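Long-range contacts in AimR transcriptional regulator (Bacillus phage phi3T, PDB 5ZVV), which activates transcription of the aimX locus in the phage's lysis-lysogeny switch, until binding of the arbitrium peptide turns its active dimer into an inactive monomer: residues T38-M43 / F69-P74; M43-G48 / A79-E84; L296-Y301 / E308-I313. All blocks are in the same frame, centred on the assembly; numbering follows the deposited sequence.

Interaction 1 of 3, residues T38-M43 / F69-P74; sequences TPEKEM and FLELDP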
loop_
_atom_site.group_PDB
_atom_site.type_symbol
_atom_site.label_atom_id
_atom_site.label_comp_id
_atom_site.label_asym_id
_atom_site.label_seq_id
_atom_site.Cartn_x
_atom_site.Cartn_y
_atom_site.Cartn_z
ATOM N N THR A 38 -24.705 7.608 41.407
ATOM C CA THR A 38 -23.449 7.049 41.882
ATOM C C THR A 38 -22.348 8.094 41.741
ATOM O O THR A 38 -22.243 8.735 40.686
ATOM C CB THR A 38 -23.087 5.795 41.086
ATOM O OG1 THR A 38 -24.190 4.879 41.097
ATOM C CG2 THR A 38 -21.861 5.120 41.683
ATOM N N PRO A 39 -21.540 8.323 42.777
ATOM C CA PRO A 39 -20.401 9.240 42.635
ATOM C C PRO A 39 -19.524 8.842 41.455
ATOM O O PRO A 39 -19.375 7.658 41.141
ATOM C CB PRO A 39 -19.662 9.094 43.969
ATOM C CG PRO A 39 -20.732 8.690 44.936
ATOM C CD PRO A 39 -21.690 7.830 44.157
ATOM N N GLU A 40 -18.956 9.851 40.789
ATOM C CA GLU A 40 -18.225 9.601 39.550
ATOM C C GLU A 40 -17.063 8.641 39.771
ATOM O O GLU A 40 -16.822 7.747 38.950
ATOM C CB GLU A 40 -17.724 10.918 38.958
ATOM C CG GLU A 40 -18.820 11.833 38.436
ATOM C CD GLU A 40 -19.319 12.817 39.477
ATOM O OE1 GLU A 40 -19.073 12.600 40.683
ATOM O OE2 GLU A 40 -19.957 13.816 39.085
ATOM N N LYS A 41 -16.343 8.796 40.883
ATOM C CA LYS A 41 -15.205 7.929 41.167
ATOM C C LYS A 41 -15.615 6.484 41.422
ATOM O O LYS A 41 -14.766 5.591 41.332
ATOM C CB LYS A 41 -14.427 8.462 42.371
ATOM C CG LYS A 41 -13.785 9.825 42.155
ATOM C CD LYS A 41 -12.646 9.750 41.146
ATOM C CE LYS A 41 -11.876 11.066 41.062
ATOM N NZ LYS A 41 -12.716 12.187 40.555
ATOM N N GLU A 42 -16.884 6.231 41.733
ATOM C CA GLU A 42 -17.355 4.892 42.062
ATOM C C GLU A 42 -18.118 4.229 40.926
ATOM O O GLU A 42 -18.600 3.104 41.096
ATOM C CB GLU A 42 -18.239 4.938 43.311
ATOM C CG GLU A 42 -17.548 5.527 44.520
ATOM C CD GLU A 42 -18.528 6.010 45.564
ATOM O OE1 GLU A 42 -19.589 5.371 45.728
ATOM O OE2 GLU A 42 -18.241 7.038 46.209
HETATM N N MSE A 43 -18.246 4.892 39.783
HETATM C CA MSE A 43 -18.919 4.295 38.639
HETATM C C MSE A 43 -18.103 3.141 38.080
HETATM O O MSE A 43 -16.888 3.245 37.924
HETATM C CB MSE A 43 -19.172 5.344 37.559
HETATM C CG MSE A 43 -20.457 6.107 37.767
HETATM SE SE MSE A 43 -22.001 4.941 37.531
HETATM C CE MSE A 43 -22.072 4.935 35.585
ATOM N N PHE A 69 -16.942 13.148 32.544
ATOM C CA PHE A 69 -15.824 12.240 32.298
ATOM C C PHE A 69 -14.579 12.662 33.067
ATOM O O PHE A 69 -13.808 11.812 33.528
ATOM C CB PHE A 69 -15.518 12.173 30.802
ATOM C CG PHE A 69 -16.483 11.330 30.016
ATOM C CD1 PHE A 69 -17.408 10.521 30.655
ATOM C CD2 PHE A 69 -16.452 11.337 28.629
ATOM C CE1 PHE A 69 -18.290 9.743 29.930
ATOM C CE2 PHE A 69 -17.332 10.559 27.898
ATOM C CZ PHE A 69 -18.250 9.762 28.549
ATOM N N LEU A 70 -14.360 13.971 33.210
ATOM C CA LEU A 70 -13.177 14.461 33.903
ATOM C C LEU A 70 -13.212 14.187 35.400
ATOM O O LEU A 70 -12.198 14.397 36.072
ATOM C CB LEU A 70 -13.002 15.959 33.650
ATOM C CG LEU A 70 -12.721 16.347 32.197
ATOM C CD1 LEU A 70 -12.572 17.855 32.064
ATOM C CD2 LEU A 70 -11.483 15.629 31.673
ATOM N N GLU A 71 -14.341 13.719 35.933
ATOM C CA GLU A 71 -14.444 13.358 37.339
ATOM C C GLU A 71 -14.254 11.868 37.592
ATOM O O GLU A 71 -14.168 11.465 38.756
ATOM C CB GLU A 71 -15.800 13.801 37.904
ATOM C CG GLU A 71 -16.014 15.310 37.888
ATOM C CD GLU A 71 -14.944 16.066 38.659
ATOM O OE1 GLU A 71 -14.473 15.552 39.695
ATOM O OE2 GLU A 71 -14.570 17.175 38.223
ATOM N N LEU A 72 -14.184 11.049 36.545
ATOM C CA LEU A 72 -13.978 9.620 36.715
ATOM C C LEU A 72 -12.590 9.336 37.286
ATOM O O LEU A 72 -11.657 10.135 37.158
ATOM C CB LEU A 72 -14.146 8.888 35.382
ATOM C CG LEU A 72 -15.527 8.935 34.724
ATOM C CD1 LEU A 72 -15.452 8.381 33.313
ATOM C CD2 LEU A 72 -16.550 8.166 35.550
ATOM N N ASP A 73 -12.466 8.182 37.928
ATOM C CA ASP A 73 -11.180 7.742 38.456
ATOM C C ASP A 73 -10.273 7.344 37.300
ATOM O O ASP A 73 -10.572 6.366 36.602
ATOM C CB ASP A 73 -11.373 6.570 39.418
ATOM C CG ASP A 73 -10.118 6.247 40.223
ATOM O OD1 ASP A 73 -8.997 6.476 39.727
ATOM O OD2 ASP A 73 -10.261 5.750 41.363
ATOM N N PRO A 74 -9.162 8.048 37.066
ATOM C CA PRO A 74 -8.326 7.725 35.900
ATOM C C PRO A 74 -7.748 6.323 35.935
ATOM O O PRO A 74 -7.317 5.826 34.889
ATOM C CB PRO A 74 -7.215 8.785 35.957
ATOM C CG PRO A 74 -7.748 9.870 36.850
ATOM C CD PRO A 74 -8.619 9.173 37.844
HETATM O O HOH W 1 -14.862 6.376 38.014
#

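Interaction 2 of 3, residues M43-G48 / A79-E84; sequences MENLGG and ARQSVE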
loop_
_atom_site.group_PDB
_atom_site.type_symbol
_atom_site.label_atom_id
_atom_site.label_comp_id
_atom_site.label_asym_id
_atom_site.label_seq_id
_atom_site.Cartn_x
_atom_site.Cartn_y
_atom_site.Cartn_z
HETATM N N MSE A 43 -18.246 4.892 39.783
HETATM C CA MSE A 43 -18.919 4.295 38.639
HETATM C C MSE A 43 -18.103 3.141 38.080
HETATM O O MSE A 43 -16.888 3.245 37.924
HETATM C CB MSE A 43 -19.172 5.344 37.559
HETATM C CG MSE A 43 -20.457 6.107 37.767
HETATM SE SE MSE A 43 -22.001 4.941 37.531
HETATM C CE MSE A 43 -22.072 4.935 35.585
ATOM N N GLU A 44 -18.777 2.035 37.782
ATOM C CA GLU A 44 -18.082 0.847 37.309
ATOM C C GLU A 44 -18.108 0.727 35.790
ATOM O O GLU A 44 -17.108 0.320 35.187
ATOM C CB GLU A 44 -18.698 -0.399 37.954
ATOM C CG GLU A 44 -17.961 -1.697 37.670
ATOM C CD GLU A 44 -18.398 -2.823 38.590
ATOM O OE1 GLU A 44 -18.890 -2.528 39.699
ATOM O OE2 GLU A 44 -18.255 -4.002 38.203
ATOM N N ASN A 45 -19.221 1.097 35.161
ATOM C CA ASN A 45 -19.371 0.992 33.716
ATOM C C ASN A 45 -20.199 2.171 33.227
ATOM O O ASN A 45 -21.180 2.552 33.869
ATOM C CB ASN A 45 -20.038 -0.334 33.323
ATOM C CG ASN A 45 -19.967 -0.612 31.826
ATOM O OD1 ASN A 45 -19.833 0.300 31.010
ATOM N ND2 ASN A 45 -20.064 -1.885 31.462
ATOM N N LEU A 46 -19.810 2.731 32.080
ATOM C CA LEU A 46 -20.482 3.903 31.535
ATOM C C LEU A 46 -21.645 3.567 30.611
ATOM O O LEU A 46 -22.501 4.430 30.390
ATOM C CB LEU A 46 -19.489 4.778 30.765
ATOM C CG LEU A 46 -18.387 5.493 31.543
ATOM C CD1 LEU A 46 -17.507 6.275 30.582
ATOM C CD2 LEU A 46 -18.982 6.410 32.598
ATOM N N GLY A 47 -21.696 2.349 30.073
ATOM C CA GLY A 47 -22.647 1.989 29.034
ATOM C C GLY A 47 -24.086 2.400 29.278
ATOM O O GLY A 47 -24.670 3.153 28.485
ATOM N N GLY A 48 -24.670 1.911 30.374
ATOM C CA GLY A 48 -26.041 2.271 30.688
ATOM C C GLY A 48 -26.215 3.760 30.909
ATOM O O GLY A 48 -27.156 4.369 30.389
ATOM N N ALA A 79 -12.813 5.333 33.039
ATOM C CA ALA A 79 -12.039 6.360 32.347
ATOM C C ALA A 79 -11.612 5.894 30.960
ATOM O O ALA A 79 -11.613 6.682 30.006
ATOM C CB ALA A 79 -10.822 6.752 33.184
ATOM N N ARG A 80 -11.246 4.617 30.827
ATOM C CA ARG A 80 -10.879 4.073 29.521
ATOM C C ARG A 80 -12.073 4.074 28.573
ATOM O O ARG A 80 -11.978 4.533 27.420
ATOM C CB ARG A 80 -10.319 2.661 29.701
ATOM C CG ARG A 80 -9.324 2.556 30.844
ATOM C CD ARG A 80 -8.702 1.170 30.963
ATOM N NE ARG A 80 -7.991 1.036 32.231
ATOM C CZ ARG A 80 -8.380 0.257 33.232
ATOM N NH1 ARG A 80 -9.464 -0.492 33.111
ATOM N NH2 ARG A 80 -7.672 0.213 34.353
ATOM N N GLN A 81 -13.215 3.565 29.047
ATOM C CA GLN A 81 -14.450 3.694 28.282
ATOM C C GLN A 81 -14.690 5.142 27.883
ATOM O O GLN A 81 -15.090 5.426 26.746
ATOM C CB GLN A 81 -15.632 3.160 29.095
ATOM C CG GLN A 81 -15.571 1.674 29.379
ATOM C CD GLN A 81 -16.735 1.191 30.225
ATOM O OE1 GLN A 81 -17.143 1.855 31.176
ATOM N NE2 GLN A 81 -17.278 0.030 29.878
ATOM N N SER A 82 -14.425 6.076 28.800
ATOM C CA SER A 82 -14.668 7.484 28.511
ATOM C C SER A 82 -13.762 7.986 27.394
ATOM O O SER A 82 -14.190 8.791 26.562
ATOM C CB SER A 82 -14.482 8.327 29.772
ATOM O OG SER A 82 -13.127 8.694 29.953
ATOM N N VAL A 83 -12.508 7.521 27.348
ATOM C CA VAL A 83 -11.632 7.986 26.276
ATOM C C VAL A 83 -12.100 7.437 24.935
ATOM O O VAL A 83 -12.043 8.138 23.912
ATOM C CB VAL A 83 -10.153 7.646 26.560
ATOM C CG1 VAL A 83 -9.789 6.232 26.123
ATOM C CG2 VAL A 83 -9.244 8.658 25.872
ATOM N N GLU A 84 -12.611 6.198 24.916
ATOM C CA GLU A 84 -13.102 5.657 23.650
ATOM C C GLU A 84 -14.362 6.381 23.185
ATOM O O GLU A 84 -14.488 6.734 22.003
ATOM C CB GLU A 84 -13.358 4.152 23.766
ATOM C CG GLU A 84 -14.233 3.573 22.644
ATOM C CD GLU A 84 -13.666 3.785 21.241
ATOM O OE1 GLU A 84 -12.481 4.156 21.100
ATOM O OE2 GLU A 84 -14.416 3.574 20.264
#

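Interaction 3 of 3, residues L296-Y301 / E308-I313; sequences LRAFYY and EEATEI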
loop_
_atom_site.group_PDB
_atom_site.type_symbol
_atom_site.label_atom_id
_atom_site.label_comp_id
_atom_site.label_asym_id
_atom_site.label_seq_id
_atom_site.Cartn_x
_atom_site.Cartn_y
_atom_site.Cartn_z
ATOM N N LEU A 296 -18.685 22.314 -6.218
ATOM C CA LEU A 296 -20.123 22.077 -6.299
ATOM C C LEU A 296 -20.864 23.326 -6.755
ATOM O O LEU A 296 -21.823 23.241 -7.532
ATOM C CB LEU A 296 -20.643 21.600 -4.946
ATOM C CG LEU A 296 -20.133 20.207 -4.576
ATOM C CD1 LEU A 296 -20.605 19.785 -3.197
ATOM C CD2 LEU A 296 -20.583 19.213 -5.628
ATOM N N ARG A 297 -20.427 24.499 -6.285
ATOM C CA ARG A 297 -21.046 25.749 -6.718
ATOM C C ARG A 297 -20.818 25.988 -8.208
ATOM O O ARG A 297 -21.728 26.434 -8.919
ATOM C CB ARG A 297 -20.497 26.910 -5.888
ATOM C CG ARG A 297 -21.050 28.275 -6.251
ATOM C CD ARG A 297 -20.460 29.348 -5.352
ATOM N NE ARG A 297 -20.922 30.680 -5.723
ATOM C CZ ARG A 297 -20.506 31.804 -5.149
ATOM N NH1 ARG A 297 -19.610 31.763 -4.170
ATOM N NH2 ARG A 297 -20.985 32.971 -5.557
ATOM N N ALA A 298 -19.612 25.694 -8.698
ATOM C CA ALA A 298 -19.352 25.818 -10.129
ATOM C C ALA A 298 -20.185 24.821 -10.924
ATOM O O ALA A 298 -20.667 25.135 -12.017
ATOM C CB ALA A 298 -17.861 25.628 -10.411
ATOM N N PHE A 299 -20.361 23.611 -10.391
ATOM C CA PHE A 299 -21.259 22.633 -10.998
ATOM C C PHE A 299 -22.664 23.208 -11.149
ATOM O O PHE A 299 -23.258 23.165 -12.235
ATOM C CB PHE A 299 -21.266 21.367 -10.134
ATOM C CG PHE A 299 -21.829 20.140 -10.809
ATOM C CD1 PHE A 299 -22.311 20.184 -12.108
ATOM C CD2 PHE A 299 -21.875 18.936 -10.124
ATOM C CE1 PHE A 299 -22.830 19.047 -12.711
ATOM C CE2 PHE A 299 -22.392 17.795 -10.722
ATOM C CZ PHE A 299 -22.869 17.853 -12.016
ATOM N N TYR A 300 -23.204 23.765 -10.059
ATOM C CA TYR A 300 -24.529 24.377 -10.095
ATOM C C TYR A 300 -24.602 25.492 -11.133
ATOM O O TYR A 300 -25.571 25.575 -11.902
ATOM C CB TYR A 300 -24.878 24.902 -8.702
ATOM C CG TYR A 300 -26.136 25.733 -8.625
ATOM C CD1 TYR A 300 -27.390 25.136 -8.656
ATOM C CD2 TYR A 300 -26.069 27.116 -8.493
ATOM C CE1 TYR A 300 -28.542 25.891 -8.573
ATOM C CE2 TYR A 300 -27.215 27.880 -8.411
ATOM C CZ TYR A 300 -28.449 27.262 -8.450
ATOM O OH TYR A 300 -29.597 28.020 -8.368
ATOM N N TYR A 301 -23.581 26.354 -11.177
ATOM C CA TYR A 301 -23.542 27.404 -12.190
ATOM C C TYR A 301 -23.562 26.818 -13.598
ATOM O O TYR A 301 -24.279 27.316 -14.475
ATOM C CB TYR A 301 -22.304 28.278 -11.993
ATOM C CG TYR A 301 -22.412 29.270 -10.858
ATOM C CD1 TYR A 301 -23.649 29.655 -10.357
ATOM C CD2 TYR A 301 -21.273 29.828 -10.293
ATOM C CE1 TYR A 301 -23.748 30.567 -9.321
ATOM C CE2 TYR A 301 -21.361 30.738 -9.259
ATOM C CZ TYR A 301 -22.598 31.107 -8.777
ATOM O OH TYR A 301 -22.684 32.018 -7.745
ATOM N N GLU A 308 -19.709 31.917 -17.098
ATOM C CA GLU A 308 -18.631 32.831 -16.728
ATOM C C GLU A 308 -18.280 32.706 -15.249
ATOM O O GLU A 308 -17.099 32.674 -14.884
ATOM C CB GLU A 308 -19.015 34.270 -17.071
ATOM C CG GLU A 308 -18.801 34.644 -18.531
ATOM C CD GLU A 308 -19.118 36.103 -18.820
ATOM O OE1 GLU A 308 -19.810 36.747 -18.000
ATOM O OE2 GLU A 308 -18.670 36.608 -19.871
ATOM N N GLU A 309 -19.293 32.623 -14.385
ATOM C CA GLU A 309 -19.036 32.495 -12.952
ATOM C C GLU A 309 -18.408 31.144 -12.619
ATOM O O GLU A 309 -17.476 31.067 -11.803
ATOM C CB GLU A 309 -20.338 32.707 -12.176
ATOM C CG GLU A 309 -20.824 34.157 -12.175
ATOM C CD GLU A 309 -22.294 34.302 -11.804
ATOM O OE1 GLU A 309 -23.150 33.710 -12.493
ATOM O OE2 GLU A 309 -22.596 35.015 -10.825
ATOM N N ALA A 310 -18.898 30.072 -13.246
ATOM C CA ALA A 310 -18.307 28.752 -13.047
ATOM C C ALA A 310 -16.844 28.735 -13.471
ATOM O O ALA A 310 -15.976 28.245 -12.739
ATOM C CB ALA A 310 -19.104 27.700 -13.820
ATOM N N THR A 311 -16.553 29.273 -14.658
ATOM C CA THR A 311 -15.179 29.334 -15.143
ATOM C C THR A 311 -14.312 30.207 -14.248
ATOM O O THR A 311 -13.113 29.948 -14.103
ATOM C CB THR A 311 -15.159 29.847 -16.586
ATOM O OG1 THR A 311 -15.918 28.960 -17.417
ATOM C CG2 THR A 311 -13.735 29.928 -17.119
ATOM N N GLU A 312 -14.895 31.234 -13.631
ATOM C CA GLU A 312 -14.151 32.025 -12.656
ATOM C C GLU A 312 -13.762 31.173 -11.452
ATOM O O GLU A 312 -12.603 31.181 -11.014
ATOM C CB GLU A 312 -14.985 33.232 -12.228
ATOM C CG GLU A 312 -14.214 34.302 -11.485
ATOM C CD GLU A 312 -14.960 35.621 -11.445
ATOM O OE1 GLU A 312 -16.193 35.615 -11.661
ATOM O OE2 GLU A 312 -14.313 36.664 -11.209
ATOM N N ILE A 313 -14.722 30.415 -10.915
ATOM C CA ILE A 313 -14.429 29.548 -9.776
ATOM C C ILE A 313 -13.367 28.515 -10.143
ATOM O O ILE A 313 -12.450 28.242 -9.359
ATOM C CB ILE A 313 -15.721 28.884 -9.265
ATOM C CG1 ILE A 313 -16.679 29.941 -8.715
ATOM C CG2 ILE A 313 -15.406 27.841 -8.203
ATOM C CD1 ILE A 313 -17.978 29.372 -8.192
#

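Interaction 1 of 3, residues T38-M43 / F69-P74
Glu40 and Asp73 are joined through a single water. The water donates to Glu40 O at 2.6 Å and accepts from Asp73 N at 3.0 Å. It thus ties together two backbone groups that do not bond directly. Both belong to loops of an all-helical protein of the TPR clan. Residues 38-43 link helix 29-36 to helix 47-56 and contain a short 3-10 turn. Residues 69-74 leave helix 61-69 through a type I turn that runs from Phe69 to Leu72.

Lys41 makes the direct polar contact. Its NZ points at Glu71 O, but the modelled 2.4 Å hydrogen bond is too short for its exact length to be trusted. A long salt bridge of 3.9 Å joins Lys41 NZ to Glu71 OE1. The lysine chain bends at chi2 (-69°) and again at chi4 (-64°). This lays its methylenes along the other loop, with Lys41 CD 3.8 Å from Asp73 CB, and turns NZ in toward the Glu71 carbonyl. Asp73 itself is held by its own loop. Its OD1 accepts from Asn75 N, an Asx turn, and its OD2 forms a salt bridge with Lys76.

Glu40 and Glu71 lie side by side and point the same way, with Glu40 CB 3.6 Å from Glu71 CB. The aliphatic parts touch, while the carboxylates stay apart. Lys1 forms a salt bridge with Glu40 OE2 and also touches the Glu71 side chain, which probably eases the repulsion between the two like charges.

Leu72 is buried, and Ser82 of helix 77-88 and Leu46 also pack on it. Its CD2 methyl sits 3.4 Å from Glu40 O. The same methyl meets CB of selenomethionine Met43 at 4.3 Å.

Interaction 2 of 3, residues M43-G48 / A79-E84
This is a buried contact between a loop and a helix, in which the amides of Asn45 and Gln81 meet at the start of helix 47-56. Gln81 sits on helix 77-88 and points at the loop. Its chain is extended beyond CG, and this carries the amide across to the other segment.

Both ends of that amide are used. Gln81 OE1 accepts from Leu46 N at 2.9 Å, and the bond is fairly straight. Gln81 NE2 donates to Asn45 OD1 at 2.8 Å, along a more bent path of 137°. The two bonds to different groups fix the rotation of the glutamine amide. The two side chains cross at about a right angle, with their amide planes 44° apart.

Asn45 OD1 has a second donor. Gly47 N reaches it at 2.9 Å in an almost perfectly straight bond of 179°, a capping bond at the beginning of the helix. The two donors come from opposite faces of the asparagine amide, each well above its plane. In this all-helical protein of the TPR clan, Gln81 ties helix 77-88 to the start of helix 47-56. Phe184 of helix 184-203 packs on Gln81 as well.

The apolar part is Leu46, which slides past Gln81 in the opposite direction. Its CB lies 3.8 Å from Gln81 OE1. Its CD1 methyl reaches the helix at Ser82, 3.6 Å from Ser82 N and 3.7 Å from Ser82 CB. Tyr68 and Phe69 of helix 61-69 also touch Leu46. Ser82 OG turns back to its own helix and donates to Ala79 O, a carbonyl that also accepts from Val83 N.

Interaction 3 of 3, residues L296-Y301 / E308-I313
Tyr301 OH is gripped by two nitrogens of Arg297, one turn earlier in the same helix, while its ring packs on Glu309 and Ile313 across the contact. Arg297 NE donates to Tyr301 OH at 3.0 Å and Arg297 NH2 at 2.9 Å, both in the guanidinium plane. The arginine is extended from CG to NE, and this side-on grip holds it against the phenol.

Ile313 CD1 is 3.8 Å from Arg297 CD and the same distance from Tyr301 CE2. The Glu309 carboxylate lies over one face of the tyrosine ring, nearly parallel to it, and Glu309 CB is 3.6 Å from Tyr301 CD2.

Small residues let the backbones come close. Ala298 and Ala310 have the closest CA atoms between the segments, and Ala310 CB is 3.5 Å from Ala298 O. Ile313 CG2 packs on Ala298 CB at 4.0 Å.

The segments run antiparallel at 158°, their axes 8.2 Å apart, as a helical hairpin of the TPR-like array. On the other side of helix 291-304, Phe299 packs on helix 260-277 and on helix 324-338, whose Tyr333 meets its ring.

How the interactions relate
Interactions 1 and 2 form one continuous patch, with centres 9 Å apart. They share Met43, and their segments alternate along the chain. Phe69 and Leu72 of interaction 1 pack on Leu46 and Ser82 of interaction 2: Phe69 CE1 lies 3.6 Å from Leu46 CD1, and Leu72 CD1 lies 3.7 Å from Ser82 CB. Residues 69-74 thus pack against both the start of helix 47-56 and helix 77-88. Interaction 3 is separate. It lies on the opposite side of the chain's centre, and its nearest atoms are about 33 Å from interaction 1 and about 29 Å from interaction 2. The second subunit of the dimer touches none of the three.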